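Local coordinates for protein guanylate kinase (Stenotrophomonas maltophilia, PDB 7S5E) that catalyses transfer of a phosphate group from ATP to GMP, giving GDP and ADP, and is probably essential for recycling GMP, at residues 135-140 / 181-186; 86-91 / 100-105; 40-45 / 190-195. All blocks are in the same frame, centred on the assembly; numbering follows the deposited sequence.

Contact 1: 135-140 / 181-186; sequences VTVFIL and YVIVNE. With ADP (adenosine-5'-diphosphate), chain J.
Tyr181 O receives the amide of Phe138 (Phe138 N to Tyr181 O 2.9 Å), and Phe138 O in turn takes Ile183 N, part of a ladder that begins at Tyr181 N to Thr136 O and pairs strands 135-140 and 181-184 in parallel. Its last two rungs, Leu140 N to Ile183 O at 2.7 Å and Asn185 N to Leu140 O at 2.8 Å, are the straightest, with N-H...O angles of 172° and 174°. On one side of the sheet Val137 CG2 lies 3.9 Å from Tyr181 CB; on the other, Leu140 CD1 meets Val182 CG1 at 3.7 Å. Asn185 CG is anti to the backbone N (chi1 175°), and both ends of the side-chain amide meet the N6/N7 edge of the adenine: Asn185 OD1 accepts from ADP N6 at 2.6 Å and Asn185 ND2 donates to ADP N7 at 2.8 Å. Glu186 O takes a further bond from N6, and Arg150 bonds to Asn185 O. These are neighbouring strands of the parallel core sheet of a P-loop NTPase, strand 181-184 leading into the adenine site. Strand 135-140 also pairs with strand 24-28, helix 188-203 packs on Val137, Tyr181 and Ile183, and Val182, at the sheet's edge, bonds to Gln209 of the second subunit.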
loop_
_atom_site.group_PDB
_atom_site.type_symbol
_atom_site.label_atom_id
_atom_site.label_comp_id
_atom_site.label_asym_id
_atom_site.label_seq_id
_atom_site.Cartn_x
_atom_site.Cartn_y
_atom_site.Cartn_z
ATOM N N VAL A 135 -4.407 -7.898 -4.844
ATOM C CA VAL A 135 -3.518 -7.360 -3.820
ATOM C C VAL A 135 -3.208 -8.503 -2.864
ATOM O O VAL A 135 -4.115 -9.033 -2.209
ATOM C CB VAL A 135 -4.163 -6.171 -3.090
ATOM C CG1 VAL A 135 -3.238 -5.608 -2.016
ATOM C CG2 VAL A 135 -4.541 -5.095 -4.084
ATOM N N THR A 136 -1.933 -8.893 -2.786
ATOM C CA THR A 136 -1.519 -10.062 -2.013
ATOM C C THR A 136 -0.589 -9.669 -0.870
ATOM O O THR A 136 0.301 -8.828 -1.041
ATOM C CB THR A 136 -0.849 -11.121 -2.916
ATOM O OG1 THR A 136 0.357 -10.602 -3.484
ATOM C CG2 THR A 136 -1.792 -11.523 -4.038
ATOM N N VAL A 137 -0.842 -10.247 0.309
ATOM C CA VAL A 137 -0.099 -9.962 1.531
ATOM C C VAL A 137 0.349 -11.275 2.166
ATOM O O VAL A 137 -0.415 -12.242 2.211
ATOM C CB VAL A 137 -0.943 -9.143 2.528
ATOM C CG1 VAL A 137 -0.142 -8.866 3.788
ATOM C CG2 VAL A 137 -1.426 -7.838 1.886
ATOM N N PHE A 138 1.591 -11.319 2.638
ATOM C CA PHE A 138 2.129 -12.471 3.351
ATOM C C PHE A 138 2.433 -12.077 4.791
ATOM O O PHE A 138 3.008 -11.010 5.040
ATOM C CB PHE A 138 3.396 -13.009 2.678
ATOM C CG PHE A 138 3.708 -14.443 3.025
ATOM C CD1 PHE A 138 3.053 -15.484 2.384
ATOM C CD2 PHE A 138 4.637 -14.748 3.995
ATOM C CE1 PHE A 138 3.335 -16.794 2.698
ATOM C CE2 PHE A 138 4.919 -16.057 4.309
ATOM C CZ PHE A 138 4.266 -17.081 3.658
ATOM N N ILE A 139 2.028 -12.918 5.741
ATOM C CA ILE A 139 2.254 -12.653 7.157
ATOM C C ILE A 139 3.321 -13.608 7.665
ATOM O O ILE A 139 3.223 -14.828 7.469
ATOM C CB ILE A 139 0.966 -12.769 7.988
ATOM C CG1 ILE A 139 -0.107 -11.824 7.431
ATOM C CG2 ILE A 139 1.261 -12.416 9.430
ATOM C CD1 ILE A 139 -1.412 -11.817 8.215
ATOM N N LEU A 140 4.331 -13.049 8.335
ATOM C CA LEU A 140 5.444 -13.783 8.895
ATOM C C LEU A 140 5.388 -13.762 10.418
ATOM O O LEU A 140 4.963 -12.767 11.017
ATOM C CB LEU A 140 6.788 -13.181 8.468
ATOM C CG LEU A 140 7.256 -13.318 7.027
ATOM C CD1 LEU A 140 8.536 -12.533 6.839
ATOM C CD2 LEU A 140 7.460 -14.786 6.668
ATOM N N TYR A 181 3.050 -7.430 -0.294
ATOM C CA TYR A 181 3.319 -6.886 1.028
ATOM C C TYR A 181 3.704 -8.010 1.975
ATOM O O TYR A 181 3.325 -9.171 1.784
ATOM C CB TYR A 181 2.102 -6.135 1.590
ATOM C CG TYR A 181 1.647 -5.012 0.689
ATOM C CD1 TYR A 181 0.824 -5.270 -0.395
ATOM C CD2 TYR A 181 2.043 -3.693 0.921
ATOM C CE1 TYR A 181 0.411 -4.263 -1.226
ATOM C CE2 TYR A 181 1.631 -2.669 0.088
ATOM C CZ TYR A 181 0.811 -2.967 -0.987
ATOM O OH TYR A 181 0.372 -1.995 -1.848
ATOM N N VAL A 182 4.487 -7.662 2.985
ATOM C CA VAL A 182 4.878 -8.598 4.026
ATOM C C VAL A 182 4.600 -7.947 5.364
ATOM O O VAL A 182 4.987 -6.796 5.591
ATOM C CB VAL A 182 6.356 -9.011 3.904
ATOM C CG1 VAL A 182 6.747 -9.887 5.063
ATOM C CG2 VAL A 182 6.585 -9.743 2.581
ATOM N N ILE A 183 3.925 -8.675 6.245
ATOM C CA ILE A 183 3.672 -8.223 7.605
ATOM C C ILE A 183 4.361 -9.184 8.560
ATOM O O ILE A 183 4.205 -10.404 8.440
ATOM C CB ILE A 183 2.165 -8.119 7.902
ATOM C CG1 ILE A 183 1.522 -7.058 7.008
ATOM C CG2 ILE A 183 1.909 -7.847 9.375
ATOM C CD1 ILE A 183 0.027 -6.899 7.225
ATOM N N VAL A 184 5.169 -8.643 9.463
ATOM C CA VAL A 184 5.736 -9.427 10.549
ATOM C C VAL A 184 4.825 -9.226 11.747
ATOM O O VAL A 184 4.706 -8.110 12.262
ATOM C CB VAL A 184 7.186 -9.024 10.853
ATOM C CG1 VAL A 184 7.748 -9.877 11.986
ATOM C CG2 VAL A 184 8.035 -9.176 9.599
ATOM N N ASN A 185 4.175 -10.305 12.185
ATOM C CA ASN A 185 3.165 -10.229 13.241
ATOM C C ASN A 185 3.835 -10.383 14.602
ATOM O O ASN A 185 3.826 -11.441 15.230
ATOM C CB ASN A 185 2.080 -11.276 13.033
ATOM C CG ASN A 185 1.081 -11.305 14.175
ATOM O OD1 ASN A 185 0.917 -10.317 14.894
ATOM N ND2 ASN A 185 0.428 -12.444 14.363
ATOM N N GLU A 186 4.420 -9.292 15.073
ATOM C CA GLU A 186 4.967 -9.319 16.421
ATOM C C GLU A 186 3.913 -8.874 17.430
ATOM O O GLU A 186 3.525 -9.645 18.312
ATOM C CB GLU A 186 6.219 -8.442 16.504
ATOM C CG GLU A 186 7.028 -8.666 17.765
ATOM C CD GLU A 186 8.363 -7.953 17.729
ATOM O OE1 GLU A 186 8.689 -7.351 16.683
ATOM O OE2 GLU A 186 9.085 -7.999 18.749
HETATM P PB ADP J . -3.142 -18.995 11.865
HETATM O O1B ADP J . -1.935 -18.364 11.128
HETATM O O2B ADP J . -4.494 -18.635 11.229
HETATM O O3B ADP J . -3.059 -20.535 12.000
HETATM P PA ADP J . -4.446 -17.886 14.199
HETATM O O1A ADP J . -4.777 -16.488 13.822
HETATM O O2A ADP J . -5.635 -18.828 14.002
HETATM O O3A ADP J . -3.217 -18.444 13.355
HETATM O "O5'" ADP J . -3.863 -18.060 15.639
HETATM C "C5'" ADP J . -2.472 -18.360 15.865
HETATM C "C4'" ADP J . -2.274 -18.359 17.356
HETATM O "O4'" ADP J . -1.318 -17.337 17.719
HETATM C "C3'" ADP J . -3.538 -18.029 18.138
HETATM O "O3'" ADP J . -3.496 -18.678 19.403
HETATM C "C2'" ADP J . -3.470 -16.502 18.224
HETATM O "O2'" ADP J . -4.246 -15.976 19.294
HETATM C "C1'" ADP J . -1.967 -16.299 18.436
HETATM N N9 ADP J . -1.443 -15.018 17.968
HETATM C C8 ADP J . -1.753 -14.371 16.801
HETATM N N7 ADP J . -1.071 -13.269 16.605
HETATM C C5 ADP J . -0.256 -13.180 17.724
HETATM C C6 ADP J . 0.721 -12.247 18.118
HETATM N N6 ADP J . 1.063 -11.174 17.397
HETATM N N1 ADP J . 1.351 -12.455 19.295
HETATM C C2 ADP J . 1.018 -13.526 20.022
HETATM N N3 ADP J . 0.119 -14.476 19.751
HETATM C C4 ADP J . -0.484 -14.249 18.579
#

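Contact 2: 86-91 / 100-105; sequences DFFEHA and TARQSV. With 5GP (guanosine-5'-monophosphate), chain I.
Glu89 OE2 is gripped by two donors: Thr100 OG1 lies 2.5 Å from Glu89 OE2, and N1 of the bound GMP lies 2.9 Å from Glu89 OE2. The threonine hydroxyl uses the lone pair of OE2 that points away from OE1, and Glu89 OE1 accepts from GMP N2 at 3.2 Å; the carboxylate thus reads the guanine through both oxygens. The side chain is bent twice, at chi1 (61°), which puts CG between the backbone N and the carbonyl carbon, and at chi2 (79°). Thr100 is itself held by two backbone bonds to the same strand: its N donates to Glu89 O, and Thr100 O accepts from Phe88 N at 2.7 Å. Farther along, Arg102 N bonds to Asp86 O at 2.8 Å; the arginine chain runs extended from CG to NE, and Phe87 O lies over one face of the guanidinium, offset toward its rim. NH1 forms a salt bridge with Glu106, and NH2 binds a water. Val105 CG1 stands 4.0 Å above one face of the Phe88 ring, near the rim. Phe88 and Glu89 both oppose Thr100, a classic beta bulge in the hairpin of strands 87-93 and 96-101, which forms part of the GMP-binding region of guanylate kinases.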
loop_
_atom_site.group_PDB
_atom_site.type_symbol
_atom_site.label_atom_id
_atom_site.label_comp_id
_atom_site.label_asym_id
_atom_site.label_seq_id
_atom_site.Cartn_x
_atom_site.Cartn_y
_atom_site.Cartn_z
ATOM N N ASP A 86 -16.046 -26.567 -10.532
ATOM C CA ASP A 86 -16.612 -25.714 -9.492
ATOM C C ASP A 86 -15.598 -24.771 -8.857
ATOM O O ASP A 86 -16.001 -23.828 -8.170
ATOM C CB ASP A 86 -17.235 -26.560 -8.386
ATOM C CG ASP A 86 -18.450 -27.303 -8.852
ATOM O OD1 ASP A 86 -19.046 -26.853 -9.853
ATOM O OD2 ASP A 86 -18.816 -28.320 -8.221
ATOM N N PHE A 87 -14.307 -25.018 -9.019
ATOM C CA PHE A 87 -13.299 -24.297 -8.259
ATOM C C PHE A 87 -12.648 -23.211 -9.100
ATOM O O PHE A 87 -12.190 -23.468 -10.218
ATOM C CB PHE A 87 -12.255 -25.266 -7.710
ATOM C CG PHE A 87 -12.775 -26.113 -6.582
ATOM C CD1 PHE A 87 -13.264 -25.522 -5.427
ATOM C CD2 PHE A 87 -12.823 -27.500 -6.698
ATOM C CE1 PHE A 87 -13.765 -26.298 -4.392
ATOM C CE2 PHE A 87 -13.312 -28.278 -5.669
ATOM C CZ PHE A 87 -13.788 -27.676 -4.515
ATOM N N PHE A 88 -12.641 -21.992 -8.557
ATOM C CA PHE A 88 -11.861 -20.899 -9.126
ATOM C C PHE A 88 -10.376 -21.221 -9.054
ATOM O O PHE A 88 -9.654 -21.138 -10.054
ATOM C CB PHE A 88 -12.192 -19.612 -8.367
ATOM C CG PHE A 88 -11.490 -18.384 -8.876
ATOM C CD1 PHE A 88 -11.714 -17.921 -10.161
ATOM C CD2 PHE A 88 -10.652 -17.661 -8.049
ATOM C CE1 PHE A 88 -11.081 -16.782 -10.625
ATOM C CE2 PHE A 88 -10.020 -16.520 -8.508
ATOM C CZ PHE A 88 -10.235 -16.079 -9.797
ATOM N N GLU A 89 -9.911 -21.603 -7.870
ATOM C CA GLU A 89 -8.604 -22.200 -7.684
ATOM C C GLU A 89 -8.756 -23.373 -6.730
ATOM O O GLU A 89 -9.681 -23.418 -5.912
ATOM C CB GLU A 89 -7.579 -21.195 -7.142
ATOM C CG GLU A 89 -7.921 -20.587 -5.775
ATOM C CD GLU A 89 -7.602 -21.499 -4.594
ATOM O OE1 GLU A 89 -6.656 -22.306 -4.705
ATOM O OE2 GLU A 89 -8.300 -21.401 -3.559
ATOM N N HIS A 90 -7.833 -24.324 -6.840
ATOM C CA HIS A 90 -7.749 -25.403 -5.868
ATOM C C HIS A 90 -6.324 -25.930 -5.877
ATOM O O HIS A 90 -5.595 -25.784 -6.862
ATOM C CB HIS A 90 -8.754 -26.525 -6.170
ATOM C CG HIS A 90 -8.381 -27.376 -7.344
ATOM N ND1 HIS A 90 -8.736 -27.059 -8.638
ATOM C CD2 HIS A 90 -7.687 -28.538 -7.418
ATOM C CE1 HIS A 90 -8.278 -27.990 -9.457
ATOM N NE2 HIS A 90 -7.636 -28.896 -8.743
ATOM N N ALA A 91 -5.940 -26.562 -4.772
ATOM C CA ALA A 91 -4.576 -27.052 -4.654
ATOM C C ALA A 91 -4.529 -28.153 -3.611
ATOM O O ALA A 91 -5.400 -28.261 -2.741
ATOM C CB ALA A 91 -3.591 -25.932 -4.297
ATOM N N THR A 100 -11.222 -22.803 -3.576
ATOM C CA THR A 100 -12.174 -21.699 -3.568
ATOM C C THR A 100 -13.182 -21.930 -4.686
ATOM O O THR A 100 -12.799 -22.031 -5.855
ATOM C CB THR A 100 -11.461 -20.362 -3.774
ATOM O OG1 THR A 100 -10.400 -20.230 -2.819
ATOM C CG2 THR A 100 -12.440 -19.215 -3.598
ATOM N N ALA A 101 -14.460 -22.005 -4.331
ATOM C CA ALA A 101 -15.499 -22.201 -5.333
ATOM C C ALA A 101 -15.675 -20.944 -6.176
ATOM O O ALA A 101 -15.455 -19.823 -5.711
ATOM C CB ALA A 101 -16.826 -22.565 -4.669
ATOM N N ARG A 102 -16.062 -21.147 -7.441
ATOM C CA ARG A 102 -16.325 -20.012 -8.323
ATOM C C ARG A 102 -17.421 -19.119 -7.756
ATOM O O ARG A 102 -17.345 -17.889 -7.859
ATOM C CB ARG A 102 -16.711 -20.496 -9.719
ATOM C CG ARG A 102 -15.591 -21.223 -10.405
ATOM C CD ARG A 102 -15.935 -21.645 -11.815
ATOM N NE ARG A 102 -14.821 -22.383 -12.399
ATOM C CZ ARG A 102 -13.744 -21.820 -12.933
ATOM N NH1 ARG A 102 -13.605 -20.503 -12.981
ATOM N NH2 ARG A 102 -12.790 -22.598 -13.446
ATOM N N GLN A 103 -18.437 -19.723 -7.135
ATOM C CA GLN A 103 -19.528 -18.967 -6.538
ATOM C C GLN A 103 -19.072 -18.034 -5.422
ATOM O O GLN A 103 -19.853 -17.169 -5.007
ATOM C CB GLN A 103 -20.589 -19.925 -5.993
ATOM C CG GLN A 103 -21.331 -20.707 -7.062
ATOM C CD GLN A 103 -22.051 -19.797 -8.044
ATOM O OE1 GLN A 103 -22.464 -18.687 -7.696
ATOM N NE2 GLN A 103 -22.195 -20.259 -9.284
ATOM N N SER A 104 -17.839 -18.170 -4.926
ATOM C CA SER A 104 -17.354 -17.301 -3.863
ATOM C C SER A 104 -16.568 -16.109 -4.371
ATOM O O SER A 104 -16.281 -15.208 -3.581
ATOM C CB SER A 104 -16.458 -18.075 -2.880
ATOM O OG SER A 104 -17.139 -19.153 -2.264
ATOM N N VAL A 105 -16.238 -16.052 -5.657
ATOM C CA VAL A 105 -15.356 -14.991 -6.128
ATOM C C VAL A 105 -15.972 -14.275 -7.311
ATOM O O VAL A 105 -16.280 -13.079 -7.246
ATOM C CB VAL A 105 -13.985 -15.546 -6.558
ATOM C CG1 VAL A 105 -12.987 -14.417 -6.714
ATOM C CG2 VAL A 105 -13.489 -16.586 -5.604
HETATM P P 5GP I . -5.224 -25.435 7.556
HETATM O O1P 5GP I . -6.648 -24.897 7.786
HETATM O O2P 5GP I . -5.310 -26.857 6.987
HETATM O O3P 5GP I . -4.341 -25.210 8.738
HETATM O "O5'" 5GP I . -4.671 -24.523 6.376
HETATM C "C5'" 5GP I . -3.561 -24.952 5.600
HETATM C "C4'" 5GP I . -3.236 -23.971 4.507
HETATM O "O4'" 5GP I . -4.249 -24.041 3.467
HETATM C "C3'" 5GP I . -3.170 -22.500 4.951
HETATM O "O3'" 5GP I . -2.026 -21.877 4.374
HETATM C "C2'" 5GP I . -4.417 -21.885 4.329
HETATM O "O2'" 5GP I . -4.289 -20.518 4.010
HETATM C "C1'" 5GP I . -4.577 -22.731 3.075
HETATM N N9 5GP I . -5.914 -22.695 2.486
HETATM C C8 5GP I . -7.093 -22.387 3.107
HETATM N N7 5GP I . -8.094 -22.272 2.276
HETATM C C5 5GP I . -7.541 -22.527 1.033
HETATM C C6 5GP I . -8.118 -22.505 -0.273
HETATM O O6 5GP I . -9.277 -22.224 -0.569
HETATM N N1 5GP I . -7.198 -22.811 -1.257
HETATM C C2 5GP I . -5.880 -23.106 -1.035
HETATM N N2 5GP I . -5.138 -23.401 -2.104
HETATM N N3 5GP I . -5.328 -23.117 0.177
HETATM C C4 5GP I . -6.206 -22.812 1.152
HETATM O O HOH W 1 -18.876 -23.001 -7.494
HETATM O O HOH W 2 -10.546 -21.296 -13.288
#

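Contact 3: 40-45 / 190-195; sequences NATLAR and TAVDEL
Helix segments 40-45 and 190-195 pack with their axes 9.1 Å apart and cross at -50°, Thr42 and Val192 having the nearest CA atoms at 5.7 Å. Both belong to the P-loop NTPase core: helix 35-45 is the one that follows the phosphate-binding loop, and helix 188-203 follows strand 181-184 at the sheet's edge. Val192 fills the middle of the interface, its CG2 against Ala41 CB at 3.8 Å and its CG1 against Thr42 OG1 at 3.7 Å. Leu195 crosses Thr42 at about a right angle, with Leu195 CD2 lying 3.5 Å from Thr42 OG1; OG1 is hydrogen-bonded to Ile38 O of its own helix, and its contact with the methyl CD2 is packing. Ile38 also touches Val192. At the solvent-exposed side of the contact Arg45, its chain bent at chi3 (71°), passes over Val192 to reach Asp193. The guanidinium and carboxylate planes stand 71° apart, so the salt bridge is not a side-by-side pairing of two nitrogens with two oxygens: Arg45 NH1 and NH2 both point at one oxygen, Asp193 OD1, at 2.9 and 2.8 Å.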
loop_
_atom_site.group_PDB
_atom_site.type_symbol
_atom_site.label_atom_id
_atom_site.label_comp_id
_atom_site.label_asym_id
_atom_site.label_seq_id
_atom_site.Cartn_x
_atom_site.Cartn_y
_atom_site.Cartn_z
ATOM N N ASN A 40 -9.610 -11.478 10.737
ATOM C CA ASN A 40 -10.925 -11.300 11.347
ATOM C C ASN A 40 -11.052 -9.931 12.000
ATOM O O ASN A 40 -12.110 -9.296 11.919
ATOM C CB ASN A 40 -11.197 -12.402 12.374
ATOM C CG ASN A 40 -11.491 -13.748 11.732
ATOM O OD1 ASN A 40 -11.918 -13.827 10.578
ATOM N ND2 ASN A 40 -11.293 -14.818 12.492
ATOM N N ALA A 41 -9.985 -9.458 12.657
ATOM C CA ALA A 41 -10.032 -8.128 13.255
ATOM C C ALA A 41 -10.062 -7.057 12.183
ATOM O O ALA A 41 -10.775 -6.056 12.315
ATOM C CB ALA A 41 -8.835 -7.913 14.178
ATOM N N THR A 42 -9.328 -7.280 11.089
ATOM C CA THR A 42 -9.274 -6.298 10.013
ATOM C C THR A 42 -10.622 -6.175 9.310
ATOM O O THR A 42 -11.145 -5.066 9.142
ATOM C CB THR A 42 -8.169 -6.681 9.014
ATOM O OG1 THR A 42 -6.898 -6.698 9.678
ATOM C CG2 THR A 42 -8.109 -5.696 7.862
ATOM N N LEU A 43 -11.217 -7.307 8.920
ATOM C CA LEU A 43 -12.521 -7.250 8.268
ATOM C C LEU A 43 -13.578 -6.670 9.196
ATOM O O LEU A 43 -14.541 -6.052 8.729
ATOM C CB LEU A 43 -12.921 -8.625 7.751
ATOM C CG LEU A 43 -11.899 -9.124 6.725
ATOM C CD1 LEU A 43 -12.227 -10.547 6.276
ATOM C CD2 LEU A 43 -11.755 -8.159 5.542
ATOM N N ALA A 44 -13.432 -6.892 10.505
ATOM C CA ALA A 44 -14.342 -6.273 11.457
ATOM C C ALA A 44 -14.259 -4.758 11.365
ATOM O O ALA A 44 -15.275 -4.064 11.489
ATOM C CB ALA A 44 -14.016 -6.743 12.874
ATOM N N ARG A 45 -13.054 -4.231 11.114
ATOM C CA ARG A 45 -12.855 -2.796 10.964
ATOM C C ARG A 45 -13.104 -2.310 9.546
ATOM O O ARG A 45 -13.462 -1.144 9.364
ATOM C CB ARG A 45 -11.440 -2.415 11.397
ATOM C CG ARG A 45 -11.377 -2.067 12.860
ATOM C CD ARG A 45 -9.982 -2.240 13.403
ATOM N NE ARG A 45 -9.102 -1.203 12.886
ATOM C CZ ARG A 45 -7.829 -1.057 13.224
ATOM N NH1 ARG A 45 -7.241 -1.884 14.074
ATOM N NH2 ARG A 45 -7.133 -0.046 12.710
ATOM N N THR A 190 -0.745 -4.084 16.065
ATOM C CA THR A 190 0.001 -3.408 15.011
ATOM C C THR A 190 -0.188 -4.106 13.672
ATOM O O THR A 190 -0.337 -3.445 12.635
ATOM C CB THR A 190 1.479 -3.335 15.392
ATOM O OG1 THR A 190 1.620 -2.567 16.595
ATOM C CG2 THR A 190 2.294 -2.706 14.278
ATOM N N ALA A 191 -0.204 -5.441 13.674
ATOM C CA ALA A 191 -0.413 -6.163 12.426
ATOM C C ALA A 191 -1.792 -5.859 11.851
ATOM O O ALA A 191 -1.957 -5.762 10.630
ATOM C CB ALA A 191 -0.216 -7.660 12.641
ATOM N N VAL A 192 -2.794 -5.689 12.718
ATOM C CA VAL A 192 -4.126 -5.331 12.247
ATOM C C VAL A 192 -4.120 -3.943 11.619
ATOM O O VAL A 192 -4.644 -3.742 10.517
ATOM C CB VAL A 192 -5.140 -5.420 13.401
ATOM C CG1 VAL A 192 -6.502 -4.930 12.944
ATOM C CG2 VAL A 192 -5.230 -6.840 13.913
ATOM N N ASP A 193 -3.508 -2.968 12.299
ATOM C CA ASP A 193 -3.387 -1.630 11.730
ATOM C C ASP A 193 -2.694 -1.676 10.378
ATOM O O ASP A 193 -3.117 -1.010 9.424
ATOM C CB ASP A 193 -2.619 -0.723 12.681
ATOM C CG ASP A 193 -3.416 -0.377 13.907
ATOM O OD1 ASP A 193 -4.658 -0.498 13.865
ATOM O OD2 ASP A 193 -2.800 0.015 14.919
ATOM N N GLU A 194 -1.626 -2.468 10.274
ATOM C CA GLU A 194 -0.851 -2.497 9.043
ATOM C C GLU A 194 -1.642 -3.124 7.903
ATOM O O GLU A 194 -1.544 -2.677 6.755
ATOM C CB GLU A 194 0.467 -3.229 9.281
ATOM C CG GLU A 194 1.446 -2.421 10.128
ATOM C CD GLU A 194 2.749 -3.154 10.415
ATOM O OE1 GLU A 194 2.823 -4.373 10.180
ATOM O OE2 GLU A 194 3.703 -2.506 10.892
ATOM N N LEU A 195 -2.421 -4.171 8.189
ATOM C CA LEU A 195 -3.276 -4.743 7.151
ATOM C C LEU A 195 -4.399 -3.771 6.788
ATOM O O LEU A 195 -4.767 -3.639 5.615
ATOM C CB LEU A 195 -3.822 -6.103 7.599
ATOM C CG LEU A 195 -4.552 -6.860 6.490
ATOM C CD1 LEU A 195 -3.635 -7.117 5.307
ATOM C CD2 LEU A 195 -5.149 -8.161 6.994
#

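Overall arrangement
From the N terminus, strand 24-28 leads through the phosphate-binding loop into helix 35-45, which opens contact 3. The chain then builds the GMP-binding part, where contact 2 closes a short hairpin between 86-91 and 100-105. Helix 121-130 follows; contact 1 opens at strand 135-140 and closes at 181-186 after a largely helical excursion. Helix 188-203 comes next and completes contact 3, so the loop it closes holds both others, which lie in series. Contacts 1 and 3 touch: Ile183 packs on Ala191, Glu194 and Leu195, joining sheet edge to helix layer. Contact 2 stands apart, its centre about 23 Å from that of contact 1, at the GMP end, whereas contact 1 meets ADP.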